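Local coordinates for acyl-CoA synthetase (AMP-forming)/AMP-acid ligase II-like protein (Dyadobacter fermentans, PDB 4GS5), which probably activates fatty acids, perhaps of medium chain length, with ATP for joining to coenzyme A, at residues A[32-37]-A[95-100]; A[276-281]-A[306-311]; A[4-9]-A[14-19]. One frame throughout, in Å; residues are numbered along the deposited sequence.

Interaction 1: A[32-37]-A[95-100]; sequences EKWLGG and MLVRGM. With EDO (1,2-ethanediol), chain U.
Trp34 and Val97 are the closest pair of CA atoms (7.9 Å) where the end of helix 22-36 passes helix 90-102; the axes of segments 32-36 and 95-100 come within 11.1 Å at a signed crossing angle of -44°. Helix 22-36 stops in a Schellman motif at Gly37, whose phi of 110° suits glycine. The spacing is bridged mainly by the large side chains of Trp34 and Met100. Trp34 holds CG anti to its own backbone N (chi1 -179°), which sends the indole toward helix 90-102. Val97 CG1 lies over one face near the rim, 4.0 Å from Trp34 CH2. Met100, present as selenomethionine and bent at chi3, packs CE closely on Trp34 CG at 3.3 Å. Its SE makes an oblique Met-aromatic contact, 4.4 Å from the centroid of the Trp34 five-membered ring, and touches Leu35 CD2 at 3.8 Å. A water at the indole edge weakly joins Trp34 NE1 to Met100 O. An alanine in place of Trp34 would probably open a gap beside Val97 and Met100. The extended Lys33 carries NZ to ethanediol O1 (2.9 Å) and to Glu40 O. This is helix-on-helix packing: the end of helix 22-36 rests on helix 90-102 with helix 59-72 alongside, Leu62 touching Trp34 and Ala66 touching Val97.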
loop_
_atom_site.group_PDB
_atom_site.type_symbol
_atom_site.label_atom_id
_atom_site.label_comp_id
_atom_site.label_asym_id
_atom_site.label_seq_id
_atom_site.Cartn_x
_atom_site.Cartn_y
_atom_site.Cartn_z
ATOM N N GLU A 32 14.160 25.776 -6.958
ATOM C CA GLU A 32 15.016 26.537 -7.849
ATOM C C GLU A 32 15.440 25.642 -9.008
ATOM O O GLU A 32 15.390 26.055 -10.164
ATOM C CB GLU A 32 16.225 27.078 -7.092
ATOM C CG GLU A 32 15.890 28.267 -6.196
ATOM C CD GLU A 32 15.778 29.585 -6.968
ATOM O OE1 GLU A 32 16.839 30.185 -7.277
ATOM O OE2 GLU A 32 14.637 30.021 -7.259
ATOM N N LYS A 33 15.826 24.404 -8.706
ATOM C CA LYS A 33 16.248 23.485 -9.761
ATOM C C LYS A 33 15.097 23.126 -10.714
ATOM O O LYS A 33 15.280 23.093 -11.938
ATOM C CB LYS A 33 16.900 22.218 -9.186
ATOM C CG LYS A 33 17.523 21.341 -10.268
ATOM C CD LYS A 33 18.145 20.054 -9.739
ATOM C CE LYS A 33 18.679 19.224 -10.911
ATOM N NZ LYS A 33 19.176 17.872 -10.527
ATOM N N TRP A 34 13.915 22.862 -10.161
ATOM C CA TRP A 34 12.758 22.568 -10.998
ATOM C C TRP A 34 12.497 23.702 -11.995
ATOM O O TRP A 34 12.411 23.474 -13.207
ATOM C CB TRP A 34 11.505 22.320 -10.155
ATOM C CG TRP A 34 10.306 21.985 -10.994
ATOM C CD1 TRP A 34 9.366 22.851 -11.465
ATOM C CD2 TRP A 34 9.933 20.690 -11.469
ATOM N NE1 TRP A 34 8.429 22.177 -12.205
ATOM C CE2 TRP A 34 8.753 20.849 -12.223
ATOM C CE3 TRP A 34 10.483 19.412 -11.331
ATOM C CZ2 TRP A 34 8.107 19.770 -12.834
ATOM C CZ3 TRP A 34 9.842 18.344 -11.939
ATOM C CH2 TRP A 34 8.663 18.528 -12.675
ATOM N N LEU A 35 12.372 24.920 -11.473
ATOM C CA LEU A 35 12.105 26.101 -12.293
ATOM C C LEU A 35 13.187 26.340 -13.347
ATOM O O LEU A 35 12.899 26.833 -14.442
ATOM C CB LEU A 35 11.937 27.342 -11.406
ATOM C CG LEU A 35 10.814 27.237 -10.362
ATOM C CD1 LEU A 35 10.784 28.465 -9.465
ATOM C CD2 LEU A 35 9.455 27.024 -11.032
ATOM N N GLY A 36 14.426 25.985 -13.019
ATOM C CA GLY A 36 15.548 26.172 -13.922
ATOM C C GLY A 36 15.480 25.331 -15.187
ATOM O O GLY A 36 16.131 25.650 -16.180
ATOM N N GLY A 37 14.718 24.239 -15.151
ATOM C CA GLY A 37 14.481 23.444 -16.347
ATOM C C GLY A 37 15.126 22.066 -16.381
ATOM O O GLY A 37 15.010 21.353 -17.384
HETATM N N MSE A 95 4.959 17.120 -3.166
HETATM C CA MSE A 95 4.037 18.207 -2.845
HETATM C C MSE A 95 4.512 19.513 -3.487
HETATM O O MSE A 95 3.687 20.348 -3.910
HETATM C CB MSE A 95 3.895 18.371 -1.329
HETATM C CG MSE A 95 3.120 17.248 -0.660
HETATM SE SE MSE A 95 1.278 17.204 -1.275
HETATM C CE MSE A 95 0.674 18.906 -0.562
ATOM N N LEU A 96 5.837 19.685 -3.571
ATOM C CA LEU A 96 6.418 20.886 -4.188
ATOM C C LEU A 96 6.191 20.909 -5.693
ATOM O O LEU A 96 5.848 21.944 -6.264
ATOM C CB LEU A 96 7.920 20.969 -3.909
ATOM C CG LEU A 96 8.332 20.904 -2.436
ATOM C CD1 LEU A 96 9.839 21.058 -2.320
ATOM C CD2 LEU A 96 7.611 21.983 -1.644
ATOM N N VAL A 97 6.402 19.759 -6.329
ATOM C CA VAL A 97 6.176 19.605 -7.762
ATOM C C VAL A 97 4.733 19.908 -8.127
ATOM O O VAL A 97 4.472 20.690 -9.050
ATOM C CB VAL A 97 6.534 18.178 -8.243
ATOM C CG1 VAL A 97 6.076 17.970 -9.688
ATOM C CG2 VAL A 97 8.040 17.941 -8.108
ATOM N N ARG A 98 3.793 19.291 -7.407
ATOM C CA ARG A 98 2.368 19.583 -7.612
ATOM C C ARG A 98 2.118 21.076 -7.442
ATOM O O ARG A 98 1.478 21.712 -8.276
ATOM C CB ARG A 98 1.499 18.793 -6.627
ATOM C CG ARG A 98 1.482 17.295 -6.882
ATOM C CD ARG A 98 1.001 16.531 -5.646
ATOM N NE ARG A 98 1.133 15.087 -5.816
ATOM C CZ ARG A 98 1.245 14.221 -4.814
ATOM N NH1 ARG A 98 1.242 14.647 -3.559
ATOM N NH2 ARG A 98 1.361 12.931 -5.066
ATOM N N GLY A 99 2.644 21.633 -6.358
ATOM C CA GLY A 99 2.530 23.058 -6.100
ATOM C C GLY A 99 2.991 23.941 -7.247
ATOM O O GLY A 99 2.342 24.939 -7.566
HETATM N N MSE A 100 4.116 23.596 -7.867
HETATM C CA MSE A 100 4.648 24.432 -8.936
HETATM C C MSE A 100 3.961 24.168 -10.270
HETATM O O MSE A 100 3.789 25.077 -11.083
HETATM C CB MSE A 100 6.155 24.247 -9.076
HETATM C CG MSE A 100 6.959 24.903 -7.981
HETATM SE SE MSE A 100 8.825 24.538 -8.292
HETATM C CE MSE A 100 8.823 22.606 -8.056
HETATM C C1 EDO U . 17.604 17.212 -7.430
HETATM O O1 EDO U . 18.689 16.510 -8.068
HETATM C C2 EDO U . 18.053 17.697 -6.059
HETATM O O2 EDO U . 17.357 18.881 -5.695
HETATM O O HOH W 1 6.304 24.607 -13.281
#

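Interaction 2: A[276-281]-A[306-311]; sequences LNIGNA and EALTER
Leu308 and Arg311, one helical turn apart, are the residues through which segment 306-311 meets the loop 276-281. The helix begins with backbone bonds from Glu310 N to Glu306 O and from Arg311 N to Ala307 O. Leu308 has CG anti to the backbone N (chi1 -168°), a torsion that carries its two methyls across to the loop. CD2 reaches Ile278 CG1 at 4.2 Å, the two side chains meeting tip to tip, and CD1 lies 4.4 Å from Leu276 CD2. Branched aliphatic residues suit this partly buried seam, where no hydrogen bond crosses. Thr309 turns away, its OG1 bonded to Pro305 O. Arg311 ends the segment: its CB packs 3.9 Å from Leu276 CD2, and its chain, bent at chi3, lays one face of the guanidinium over Leu276 CG. Arginine is apt at such a margin, since its aliphatic part can cover a leucine while its charged end stays near solvent. Helix 262-276 closes in a Schellman motif at Asn277, whose positive phi (56°) asparagine tolerates better than most residues, and the loop then runs into strand 282-289. Asn280 ND2 bonds to Glu301 O at the end of strand 295-301, and Met304, just before helix 306-319, touches Ile278.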
loop_
_atom_site.group_PDB
_atom_site.type_symbol
_atom_site.label_atom_id
_atom_site.label_comp_id
_atom_site.label_asym_id
_atom_site.label_seq_id
_atom_site.Cartn_x
_atom_site.Cartn_y
_atom_site.Cartn_z
ATOM N N LEU A 276 -5.481 -31.150 19.729
ATOM C CA LEU A 276 -5.288 -32.599 19.775
ATOM C C LEU A 276 -3.869 -32.989 20.188
ATOM O O LEU A 276 -3.525 -34.174 20.209
ATOM C CB LEU A 276 -5.636 -33.243 18.427
ATOM C CG LEU A 276 -7.091 -33.665 18.205
ATOM C CD1 LEU A 276 -8.045 -32.502 18.437
ATOM C CD2 LEU A 276 -7.273 -34.238 16.807
ATOM N N ASN A 277 -3.049 -31.994 20.513
ATOM C CA ASN A 277 -1.664 -32.237 20.907
ATOM C C ASN A 277 -0.869 -33.029 19.858
ATOM O O ASN A 277 -0.168 -33.990 20.179
ATOM C CB ASN A 277 -1.606 -32.927 22.275
ATOM C CG ASN A 277 -0.182 -33.149 22.758
ATOM O OD1 ASN A 277 0.289 -34.286 22.833
ATOM N ND2 ASN A 277 0.514 -32.060 23.075
ATOM N N ILE A 278 -0.992 -32.618 18.600
ATOM C CA ILE A 278 -0.215 -33.204 17.523
ATOM C C ILE A 278 0.999 -32.326 17.267
ATOM O O ILE A 278 0.861 -31.160 16.892
ATOM C CB ILE A 278 -1.046 -33.302 16.241
ATOM C CG1 ILE A 278 -2.325 -34.099 16.507
ATOM C CG2 ILE A 278 -0.241 -33.948 15.130
ATOM C CD1 ILE A 278 -3.202 -34.281 15.285
ATOM N N GLY A 279 2.185 -32.883 17.484
ATOM C CA GLY A 279 3.417 -32.129 17.356
ATOM C C GLY A 279 3.987 -32.161 15.951
ATOM O O GLY A 279 4.914 -31.415 15.641
ATOM N N ASN A 280 3.439 -33.030 15.106
ATOM C CA ASN A 280 3.890 -33.139 13.725
ATOM C C ASN A 280 3.785 -31.807 13.004
ATOM O O ASN A 280 2.779 -31.095 13.125
ATOM C CB ASN A 280 3.053 -34.165 12.963
ATOM C CG ASN A 280 2.966 -35.492 13.674
ATOM O OD1 ASN A 280 2.414 -35.587 14.771
ATOM N ND2 ASN A 280 3.492 -36.533 13.042
ATOM N N ALA A 281 4.814 -31.463 12.244
ATOM C CA ALA A 281 4.741 -30.253 11.438
ATOM C C ALA A 281 3.747 -30.514 10.309
ATOM O O ALA A 281 3.470 -31.669 9.978
ATOM C CB ALA A 281 6.114 -29.886 10.891
ATOM N N GLU A 306 -3.640 -44.424 12.647
ATOM C CA GLU A 306 -4.927 -44.285 11.971
ATOM C C GLU A 306 -5.971 -43.609 12.865
ATOM O O GLU A 306 -6.754 -42.775 12.401
ATOM C CB GLU A 306 -5.433 -45.654 11.492
ATOM C CG GLU A 306 -6.674 -45.598 10.603
ATOM C CD GLU A 306 -7.204 -46.980 10.212
ATOM O OE1 GLU A 306 -6.502 -47.994 10.440
ATOM O OE2 GLU A 306 -8.335 -47.053 9.675
ATOM N N ALA A 307 -5.968 -43.971 14.146
ATOM C CA ALA A 307 -6.932 -43.446 15.110
ATOM C C ALA A 307 -6.851 -41.930 15.228
ATOM O O ALA A 307 -7.873 -41.237 15.182
ATOM C CB ALA A 307 -6.719 -44.093 16.472
ATOM N N LEU A 308 -5.629 -41.424 15.384
ATOM C CA LEU A 308 -5.403 -39.990 15.532
ATOM C C LEU A 308 -5.685 -39.266 14.221
ATOM O O LEU A 308 -6.207 -38.156 14.222
ATOM C CB LEU A 308 -3.979 -39.710 16.015
ATOM C CG LEU A 308 -3.682 -38.285 16.487
ATOM C CD1 LEU A 308 -4.760 -37.795 17.432
ATOM C CD2 LEU A 308 -2.323 -38.216 17.157
ATOM N N THR A 309 -5.360 -39.905 13.103
ATOM C CA THR A 309 -5.655 -39.332 11.798
ATOM C C THR A 309 -7.164 -39.138 11.614
ATOM O O THR A 309 -7.605 -38.122 11.072
ATOM C CB THR A 309 -5.086 -40.198 10.661
ATOM O OG1 THR A 309 -3.669 -40.332 10.837
ATOM C CG2 THR A 309 -5.358 -39.552 9.314
ATOM N N GLU A 310 -7.942 -40.111 12.079
ATOM C CA GLU A 310 -9.402 -40.034 12.053
ATOM C C GLU A 310 -9.950 -38.911 12.936
ATOM O O GLU A 310 -10.839 -38.162 12.513
ATOM C CB GLU A 310 -10.022 -41.372 12.460
ATOM C CG GLU A 310 -10.221 -42.334 11.301
ATOM C CD GLU A 310 -10.690 -43.718 11.747
ATOM O OE1 GLU A 310 -11.059 -43.890 12.934
ATOM O OE2 GLU A 310 -10.682 -44.640 10.904
ATOM N N ARG A 311 -9.436 -38.798 14.161
ATOM C CA ARG A 311 -9.798 -37.681 15.029
ATOM C C ARG A 311 -9.482 -36.364 14.327
ATOM O O ARG A 311 -10.285 -35.432 14.326
ATOM C CB ARG A 311 -9.043 -37.731 16.362
ATOM C CG ARG A 311 -9.651 -38.648 17.412
ATOM C CD ARG A 311 -9.212 -38.243 18.819
ATOM N NE ARG A 311 -9.872 -37.012 19.256
ATOM C CZ ARG A 311 -9.745 -36.474 20.466
ATOM N NH1 ARG A 311 -8.972 -37.055 21.376
ATOM N NH2 ARG A 311 -10.391 -35.352 20.768
#

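Interaction 3: A[4-9]-A[14-19]; sequences MIWTTG and KTQKRP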
loop_
_atom_site.group_PDB
_atom_site.type_symbol
_atom_site.label_atom_id
_atom_site.label_comp_id
_atom_site.label_asym_id
_atom_site.label_seq_id
_atom_site.Cartn_x
_atom_site.Cartn_y
_atom_site.Cartn_z
HETATM N N MSE A 4 8.192 28.393 12.323
HETATM C CA MSE A 4 7.993 26.955 12.120
HETATM C C MSE A 4 7.263 26.621 10.819
HETATM O O MSE A 4 6.884 25.466 10.595
HETATM C CB MSE A 4 7.274 26.316 13.315
HETATM C CG MSE A 4 8.217 25.558 14.239
HETATM SE SE MSE A 4 9.685 26.705 14.836
HETATM C CE MSE A 4 11.017 25.342 15.260
ATOM N N ILE A 5 7.068 27.631 9.975
ATOM C CA ILE A 5 6.521 27.430 8.635
ATOM C C ILE A 5 7.153 28.367 7.610
ATOM O O ILE A 5 7.436 29.529 7.900
ATOM C CB ILE A 5 4.986 27.598 8.589
ATOM C CG1 ILE A 5 4.578 29.026 8.938
ATOM C CG2 ILE A 5 4.308 26.625 9.527
ATOM C CD1 ILE A 5 3.070 29.221 8.943
ATOM N N TRP A 6 7.385 27.849 6.411
ATOM C CA TRP A 6 7.867 28.664 5.301
ATOM C C TRP A 6 6.829 28.662 4.176
ATOM O O TRP A 6 6.425 27.600 3.692
ATOM C CB TRP A 6 9.219 28.137 4.809
ATOM C CG TRP A 6 9.824 28.914 3.676
ATOM C CD1 TRP A 6 10.193 30.233 3.684
ATOM C CD2 TRP A 6 10.155 28.412 2.372
ATOM N NE1 TRP A 6 10.716 30.584 2.459
ATOM C CE2 TRP A 6 10.710 29.488 1.642
ATOM C CE3 TRP A 6 10.029 27.163 1.752
ATOM C CZ2 TRP A 6 11.136 29.344 0.318
ATOM C CZ3 TRP A 6 10.453 27.028 0.438
ATOM C CH2 TRP A 6 10.998 28.110 -0.264
ATOM N N THR A 7 6.378 29.846 3.777
ATOM C CA THR A 7 5.341 29.952 2.750
ATOM C C THR A 7 5.947 30.236 1.381
ATOM O O THR A 7 6.766 31.137 1.229
ATOM C CB THR A 7 4.303 31.039 3.097
ATOM O OG1 THR A 7 3.676 30.720 4.346
ATOM C CG2 THR A 7 3.231 31.127 2.007
ATOM N N THR A 8 5.543 29.464 0.381
ATOM C CA THR A 8 6.145 29.587 -0.939
ATOM C C THR A 8 5.179 29.279 -2.080
ATOM O O THR A 8 3.998 28.974 -1.866
ATOM C CB THR A 8 7.439 28.715 -1.064
ATOM O OG1 THR A 8 8.164 29.093 -2.240
ATOM C CG2 THR A 8 7.105 27.221 -1.127
ATOM N N GLY A 9 5.695 29.359 -3.299
ATOM C CA GLY A 9 4.884 29.226 -4.492
ATOM C C GLY A 9 5.742 29.437 -5.721
ATOM O O GLY A 9 6.918 29.817 -5.607
ATOM N N LYS A 14 10.425 33.241 -6.939
ATOM C CA LYS A 14 11.283 34.046 -7.813
ATOM C C LYS A 14 11.967 35.227 -7.110
ATOM O O LYS A 14 13.022 35.690 -7.550
ATOM C CB LYS A 14 10.491 34.555 -9.021
ATOM C CG LYS A 14 9.543 35.706 -8.702
ATOM C CD LYS A 14 8.759 36.161 -9.926
ATOM C CE LYS A 14 9.644 36.911 -10.912
ATOM N NZ LYS A 14 8.875 37.395 -12.097
ATOM N N THR A 15 11.362 35.716 -6.030
ATOM C CA THR A 15 11.861 36.902 -5.327
ATOM C C THR A 15 12.370 36.521 -3.953
ATOM O O THR A 15 13.208 37.203 -3.357
ATOM C CB THR A 15 10.734 37.916 -5.101
ATOM O OG1 THR A 15 9.625 37.254 -4.473
ATOM C CG2 THR A 15 10.279 38.521 -6.423
ATOM N N GLN A 16 11.830 35.420 -3.456
ATOM C CA GLN A 16 12.110 34.923 -2.122
ATOM C C GLN A 16 13.583 34.657 -1.905
ATOM O O GLN A 16 14.258 34.139 -2.797
ATOM C CB GLN A 16 11.355 33.614 -1.929
ATOM C CG GLN A 16 10.884 33.364 -0.531
ATOM C CD GLN A 16 9.760 32.345 -0.505
ATOM O OE1 GLN A 16 9.549 31.606 -1.479
ATOM N NE2 GLN A 16 9.023 32.314 0.597
ATOM N N LYS A 17 14.067 34.983 -0.709
ATOM C CA LYS A 17 15.435 34.651 -0.317
ATOM C C LYS A 17 15.515 33.178 0.088
ATOM O O LYS A 17 14.500 32.560 0.416
ATOM C CB LYS A 17 15.899 35.540 0.841
ATOM N N ARG A 18 16.718 32.614 0.055
ATOM C CA ARG A 18 16.902 31.236 0.483
ATOM C C ARG A 18 16.814 31.148 2.003
ATOM O O ARG A 18 17.542 31.838 2.715
ATOM C CB ARG A 18 18.236 30.695 -0.028
ATOM C CG ARG A 18 18.470 29.204 0.190
ATOM C CD ARG A 18 19.686 28.772 -0.606
ATOM N NE ARG A 18 20.058 27.371 -0.430
ATOM C CZ ARG A 18 20.687 26.886 0.639
ATOM N NH1 ARG A 18 20.994 27.688 1.650
ATOM N NH2 ARG A 18 21.000 25.598 0.705
ATOM N N PRO A 19 15.904 30.308 2.512
ATOM C CA PRO A 19 15.728 30.158 3.959
ATOM C C PRO A 19 17.055 29.953 4.678
ATOM O O PRO A 19 17.996 29.411 4.087
ATOM C CB PRO A 19 14.880 28.893 4.068
ATOM C CG PRO A 19 14.060 28.918 2.830
ATOM C CD PRO A 19 14.946 29.480 1.754
#
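Gln16 and Trp6 make the tight part of this contact, the carboxamide lying obliquely to the indole with the two planes 30° apart. The amide is gripped at both ends. Gln16 NE2 donates to Thr7 O over 2.6 Å, a short bond with an N-H...O angle of 155°, its donor tilted from the carbonyl plane. At the other end Thr8 OG1 donates to Gln16 OE1 over 3.0 Å, in the carbonyl plane and on a lone pair. With both groups engaged, the amide can hardly turn about chi3. Glutamine suits the place because it offers a donor and an acceptor on one flat group, at the end of a chain extended beyond CG. Trp6 NE1 lies 3.1 Å from Gln16 NE2, but both are donors and no bond joins them.

Pro19 adds an apolar contact: its CG sits over an indole face, 3.8 Å from the centroid of the five-membered ring and 19° off the normal, a CH-pi contact. Thr8 CB covers the opposite face near the rim, so the ring is held between the two.

The solvent side is looser. Lys17 points away from the strand, and so does Arg18, which forms a salt bridge with Asp29 of helix 22-36.

Strand 5-8 pairs with strand 105-109 through Trp6 with Val108 and Thr8 with Leu106. The arrangement is that of an outermost strand, whose Thr7 carbonyl is taken up by the amide of Gln16 from the connection to helix 22-36.

Along the chain interaction 3 comes first, then interaction 1, then interaction 2. Interactions 3 and 1 are neighbours, their centres 13 Å apart and their nearest atoms about 5 Å apart: the loop of 14-19 leads from strand 5-8 into helix 22-36, whose end takes part in interaction 1. Strand 5-8 pairs with strand 105-109; interaction 3 packs the connection on that strand, and interaction 1 joins helix 22-36 to helix 90-102. Interaction 2 is remote, its centre 65 Å from that of interaction 1 and 70 Å from that of interaction 3, on the opposite side of the chain's centre. This separation is consistent with the large N-terminal and small C-terminal domains of the AMP-binding enzyme family.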